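Local atomic coordinates of protein (thiaminase I) (Bacillus subtilis, PDB entry 3THI), a protein that degrades thiamin, replacing its thiazole with another nucleophile such as an organic base. Residues A[184-193]-A[354-362]. Sequence-based numbering, arbitrary orientation.
Sequences LNDKVIRGLR and KQVLPEALG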
ATOM      1  N   LEU A 184     -19.187  17.197   2.184  1.00 23.82           N
ATOM      2  CA  LEU A 184     -18.483  15.990   1.764  1.00 23.51           C
ATOM      3  C   LEU A 184     -18.977  15.659   0.372  1.00 22.32           C
ATOM      4  O   LEU A 184     -20.071  16.067  -0.004  1.00 23.44           O
ATOM      5  CB  LEU A 184     -18.791  14.825   2.708  1.00 21.68           C
ATOM      6  CG  LEU A 184     -18.095  14.855   4.062  1.00 20.45           C
ATOM      7  CD1 LEU A 184     -18.730  13.830   4.951  1.00 21.65           C
ATOM      8  CD2 LEU A 184     -16.609  14.602   3.893  1.00 14.40           C
ATOM      9  N   ASN A 185     -18.170  14.955  -0.413  1.00 18.48           N
ATOM     10  CA  ASN A 185     -18.612  14.589  -1.748  1.00 21.64           C
ATOM     11  C   ASN A 185     -19.603  13.440  -1.599  1.00 23.70           C
ATOM     12  O   ASN A 185     -19.265  12.387  -1.057  1.00 24.58           O
ATOM     13  CB  ASN A 185     -17.450  14.170  -2.641  1.00 18.18           C
ATOM     14  CG  ASN A 185     -17.903  13.799  -4.038  1.00 19.43           C
ATOM     15  OD1 ASN A 185     -18.565  12.783  -4.237  1.00 20.79           O
ATOM     16  ND2 ASN A 185     -17.575  14.638  -5.010  1.00 21.30           N
ATOM     17  N   ASP A 186     -20.826  13.654  -2.079  1.00 25.07           N
ATOM     18  CA  ASP A 186     -21.886  12.652  -1.979  1.00 24.45           C
ATOM     19  C   ASP A 186     -21.658  11.379  -2.765  1.00 21.09           C
ATOM     20  O   ASP A 186     -22.000  10.305  -2.290  1.00 21.87           O
ATOM     21  CB  ASP A 186     -23.237  13.269  -2.335  1.00 30.54           C
ATOM     22  CG  ASP A 186     -23.695  14.277  -1.301  1.00 34.60           C
ATOM     23  OD1 ASP A 186     -23.935  13.860  -0.145  1.00 36.61           O
ATOM     24  OD2 ASP A 186     -23.784  15.481  -1.634  1.00 37.14           O
ATOM     25  N   LYS A 187     -21.108  11.503  -3.970  1.00 19.97           N
ATOM     26  CA  LYS A 187     -20.823  10.346  -4.805  1.00 21.02           C
ATOM     27  C   LYS A 187     -19.803   9.451  -4.101  1.00 20.91           C
ATOM     28  O   LYS A 187     -19.966   8.228  -4.055  1.00 21.68           O
ATOM     29  CB  LYS A 187     -20.268  10.789  -6.164  1.00 23.44           C
ATOM     30  CG  LYS A 187     -21.308  11.179  -7.193  1.00 28.13           C
ATOM     31  CD  LYS A 187     -20.640  11.788  -8.426  1.00 35.69           C
ATOM     32  CE  LYS A 187     -21.624  11.999  -9.571  1.00 37.64           C
ATOM     33  NZ  LYS A 187     -22.071  10.692 -10.143  1.00 41.17           N
ATOM     34  N   VAL A 188     -18.758  10.073  -3.549  1.00 18.95           N
ATOM     35  CA  VAL A 188     -17.708   9.348  -2.846  1.00 17.88           C
ATOM     36  C   VAL A 188     -18.297   8.641  -1.643  1.00 18.15           C
ATOM     37  O   VAL A 188     -18.038   7.458  -1.427  1.00 19.50           O
ATOM     38  CB  VAL A 188     -16.570  10.282  -2.388  1.00 18.82           C
ATOM     39  CG1 VAL A 188     -15.536   9.513  -1.570  1.00 17.50           C
ATOM     40  CG2 VAL A 188     -15.900  10.898  -3.588  1.00 15.60           C
ATOM     41  N   ILE A 189     -19.102   9.368  -0.873  1.00 18.53           N
ATOM     42  CA  ILE A 189     -19.753   8.801   0.306  1.00 17.23           C
ATOM     43  C   ILE A 189     -20.668   7.642  -0.101  1.00 15.45           C
ATOM     44  O   ILE A 189     -20.661   6.594   0.539  1.00 15.66           O
ATOM     45  CB  ILE A 189     -20.551   9.877   1.089  1.00 16.16           C
ATOM     46  CG1 ILE A 189     -19.582  10.865   1.751  1.00 18.23           C
ATOM     47  CG2 ILE A 189     -21.434   9.232   2.150  1.00 14.77           C
ATOM     48  CD1 ILE A 189     -18.620  10.211   2.735  1.00 17.18           C
ATOM     49  N   ARG A 190     -21.416   7.813  -1.189  1.00 16.16           N
ATOM     50  CA  ARG A 190     -22.305   6.754  -1.662  1.00 20.81           C
ATOM     51  C   ARG A 190     -21.487   5.529  -2.045  1.00 18.85           C
ATOM     52  O   ARG A 190     -21.930   4.395  -1.875  1.00 18.80           O
ATOM     53  CB  ARG A 190     -23.150   7.229  -2.845  1.00 25.51           C
ATOM     54  CG  ARG A 190     -24.403   7.986  -2.421  1.00 37.44           C
ATOM     55  CD  ARG A 190     -25.281   8.348  -3.613  1.00 45.33           C
ATOM     56  NE  ARG A 190     -24.804   9.522  -4.348  1.00 49.08           N
ATOM     57  CZ  ARG A 190     -24.720   9.597  -5.675  1.00 50.78           C
ATOM     58  NH1 ARG A 190     -25.067   8.562  -6.433  1.00 51.99           N
ATOM     59  NH2 ARG A 190     -24.339  10.728  -6.252  1.00 50.50           N
ATOM     60  N   GLY A 191     -20.294   5.780  -2.572  1.00 19.28           N
ATOM     61  CA  GLY A 191     -19.406   4.703  -2.950  1.00 17.43           C
ATOM     62  C   GLY A 191     -18.936   3.948  -1.720  1.00 18.25           C
ATOM     63  O   GLY A 191     -19.020   2.721  -1.676  1.00 20.91           O
ATOM     64  N   LEU A 192     -18.497   4.678  -0.695  1.00 16.66           N
ATOM     65  CA  LEU A 192     -18.008   4.046   0.531  1.00 16.17           C
ATOM     66  C   LEU A 192     -19.125   3.311   1.274  1.00 14.91           C
ATOM     67  O   LEU A 192     -18.897   2.249   1.847  1.00 13.14           O
ATOM     68  CB  LEU A 192     -17.317   5.074   1.435  1.00 16.56           C
ATOM     69  CG  LEU A 192     -16.102   5.820   0.867  1.00 15.34           C
ATOM     70  CD1 LEU A 192     -15.584   6.823   1.876  1.00 12.38           C
ATOM     71  CD2 LEU A 192     -15.001   4.836   0.486  1.00 16.61           C
ATOM     72  N   ARG A 193     -20.331   3.873   1.247  1.00 15.33           N
ATOM     73  CA  ARG A 193     -21.481   3.248   1.890  1.00 15.65           C
ATOM     74  C   ARG A 193     -21.834   1.974   1.167  1.00 15.17           C
ATOM     75  O   ARG A 193     -22.176   0.983   1.798  1.00 18.04           O
ATOM     76  CB  ARG A 193     -22.705   4.159   1.865  1.00 17.85           C
ATOM     77  CG  ARG A 193     -22.622   5.288   2.839  1.00 23.29           C
ATOM     78  CD  ARG A 193     -23.887   6.099   2.856  1.00 20.74           C
ATOM     79  NE  ARG A 193     -24.052   6.619   4.196  1.00 28.23           N
ATOM     80  CZ  ARG A 193     -25.037   6.272   5.012  1.00 26.37           C
ATOM     81  NH1 ARG A 193     -25.962   5.414   4.607  1.00 27.85           N
ATOM     82  NH2 ARG A 193     -25.059   6.737   6.253  1.00 27.38           N
ATOM     83  N   LYS A 354     -11.922  12.158  10.880  1.00 26.24           N
ATOM     84  CA  LYS A 354     -12.551  11.150  11.739  1.00 34.44           C
ATOM     85  C   LYS A 354     -13.701  11.688  12.608  1.00 34.81           C
ATOM     86  O   LYS A 354     -14.445  10.923  13.232  1.00 36.27           O
ATOM     87  CB  LYS A 354     -11.524  10.380  12.581  1.00 36.06           C
ATOM     88  CG  LYS A 354     -11.038  11.065  13.846  1.00 43.52           C
ATOM     89  CD  LYS A 354     -10.237  10.074  14.692  1.00 47.29           C
ATOM     90  CE  LYS A 354      -9.841  10.659  16.042  1.00 50.63           C
ATOM     91  NZ  LYS A 354      -9.194   9.648  16.935  1.00 48.81           N
ATOM     92  N   GLN A 355     -13.863  13.005  12.618  1.00 34.51           N
ATOM     93  CA  GLN A 355     -14.939  13.632  13.375  1.00 34.28           C
ATOM     94  C   GLN A 355     -16.159  13.833  12.481  1.00 32.89           C
ATOM     95  O   GLN A 355     -17.208  14.281  12.946  1.00 31.34           O
ATOM     96  CB  GLN A 355     -14.501  14.996  13.877  1.00 32.68           C
ATOM     97  CG  GLN A 355     -13.313  14.992  14.784  1.00 33.87           C
ATOM     98  CD  GLN A 355     -13.151  16.335  15.444  1.00 43.60           C
ATOM     99  OE1 GLN A 355     -13.637  16.531  16.552  1.00 46.77           O
ATOM    100  NE2 GLN A 355     -12.531  17.296  14.743  1.00 42.17           N
ATOM    101  N   VAL A 356     -16.034  13.480  11.203  1.00 30.72           N
ATOM    102  CA  VAL A 356     -17.129  13.686  10.270  1.00 27.16           C
ATOM    103  C   VAL A 356     -17.441  12.495   9.345  1.00 25.83           C
ATOM    104  O   VAL A 356     -18.608  12.240   9.033  1.00 24.85           O
ATOM    105  CB  VAL A 356     -16.863  15.007   9.454  1.00 25.97           C
ATOM    106  CG1 VAL A 356     -15.983  14.748   8.255  1.00 24.46           C
ATOM    107  CG2 VAL A 356     -18.167  15.672   9.067  1.00 32.08           C
ATOM    108  N   LEU A 357     -16.414  11.739   8.962  1.00 23.91           N
ATOM    109  CA  LEU A 357     -16.585  10.592   8.067  1.00 21.26           C
ATOM    110  C   LEU A 357     -17.402   9.432   8.645  1.00 20.27           C
ATOM    111  O   LEU A 357     -18.279   8.898   7.957  1.00 16.70           O
ATOM    112  CB  LEU A 357     -15.232  10.108   7.549  1.00 21.99           C
ATOM    113  CG  LEU A 357     -14.978  10.154   6.044  1.00 23.61           C
ATOM    114  CD1 LEU A 357     -15.437  11.465   5.460  1.00 27.77           C
ATOM    115  CD2 LEU A 357     -13.503   9.967   5.775  1.00 24.03           C
ATOM    116  N   PRO A 358     -17.115   8.999   9.883  1.00 21.54           N
ATOM    117  CA  PRO A 358     -17.873   7.892  10.484  1.00 22.47           C
ATOM    118  C   PRO A 358     -19.388   8.178  10.542  1.00 23.91           C
ATOM    119  O   PRO A 358     -20.201   7.263  10.407  1.00 25.06           O
ATOM    120  CB  PRO A 358     -17.260   7.785  11.877  1.00 23.12           C
ATOM    121  CG  PRO A 358     -15.841   8.135  11.633  1.00 20.12           C
ATOM    122  CD  PRO A 358     -15.964   9.348  10.743  1.00 22.15           C
ATOM    123  N   GLU A 359     -19.760   9.441  10.752  1.00 25.04           N
ATOM    124  CA  GLU A 359     -21.178   9.828  10.800  1.00 24.07           C
ATOM    125  C   GLU A 359     -21.775   9.723   9.401  1.00 23.89           C
ATOM    126  O   GLU A 359     -22.831   9.115   9.213  1.00 23.25           O
ATOM    127  CB  GLU A 359     -21.340  11.267  11.289  1.00 28.35           C
ATOM    128  CG  GLU A 359     -20.833  11.519  12.695  1.00 40.74           C
ATOM    129  CD  GLU A 359     -21.355  12.825  13.273  1.00 46.17           C
ATOM    130  OE1 GLU A 359     -22.596  13.008  13.283  1.00 47.50           O
ATOM    131  OE2 GLU A 359     -20.534  13.664  13.716  1.00 47.44           O
ATOM    132  N   ALA A 360     -21.077  10.325   8.432  1.00 21.29           N
ATOM    133  CA  ALA A 360     -21.481  10.329   7.026  1.00 19.16           C
ATOM    134  C   ALA A 360     -21.637   8.913   6.469  1.00 20.88           C
ATOM    135  O   ALA A 360     -22.465   8.666   5.588  1.00 19.75           O
ATOM    136  CB  ALA A 360     -20.484  11.121   6.197  1.00 14.86           C
ATOM    137  N   LEU A 361     -20.851   7.981   6.996  1.00 21.26           N
ATOM    138  CA  LEU A 361     -20.903   6.592   6.554  1.00 23.55           C
ATOM    139  C   LEU A 361     -21.899   5.706   7.320  1.00 24.77           C
ATOM    140  O   LEU A 361     -22.285   4.649   6.824  1.00 29.19           O
ATOM    141  CB  LEU A 361     -19.497   5.983   6.582  1.00 21.72           C
ATOM    142  CG  LEU A 361     -18.402   6.671   5.746  1.00 19.24           C
ATOM    143  CD1 LEU A 361     -17.067   5.985   6.007  1.00 16.39           C
ATOM    144  CD2 LEU A 361     -18.746   6.654   4.247  1.00 14.18           C
ATOM    145  N   GLY A 362     -22.309   6.131   8.515  1.00 24.93           N
ATOM    146  CA  GLY A 362     -23.273   5.368   9.302  1.00 25.04           C
ATOM    147  C   GLY A 362     -22.724   4.462  10.391  1.00 27.57           C
ATOM    148  O   GLY A 362     -23.450   3.649  10.961  1.00 30.98           O
TER
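L184, I189 and L192 meet L357, A360 and L361 in a tight apolar layer. L184 lies just before helix 186-199, and its CD1 presses on A360 CB at 3.5 Å, closer than usual for two carbons. Its other branch, CD2, reaches L357 CD1 at 3.7 Å. I189 CD1 fits between A360 CB, at 4.0 Å, and L361 CD2, at 3.9 Å. The first side-chain bond of L361 points away from 184-193. With CG anti to its own carbonyl carbon (chi1 -58°), CD2 still arrives 3.5 Å from L192 CB.

The margins are looser. V356 CG1 stays 4.4 Å from L184 CD1. At the exposed end, polar bonds from R193 replace carbon packing. Its guanidinium turns its NE edge to the carbonyl of A360, near the C-terminal end of helix 357-361. NE gives A360 O a fairly straight bond of 2.9 Å in the carbonyl plane. NH2 reaches the same oxygen at 3.3 Å, more bent and from above that plane. L361 O sits over one guanidinium face.

The short helical segments cross at -71°, with the loop residue L184 completing the packing. The contact joins the last modelled helix, 357-361, to helix 186-199 within the periplasmic-binding-protein-like fold.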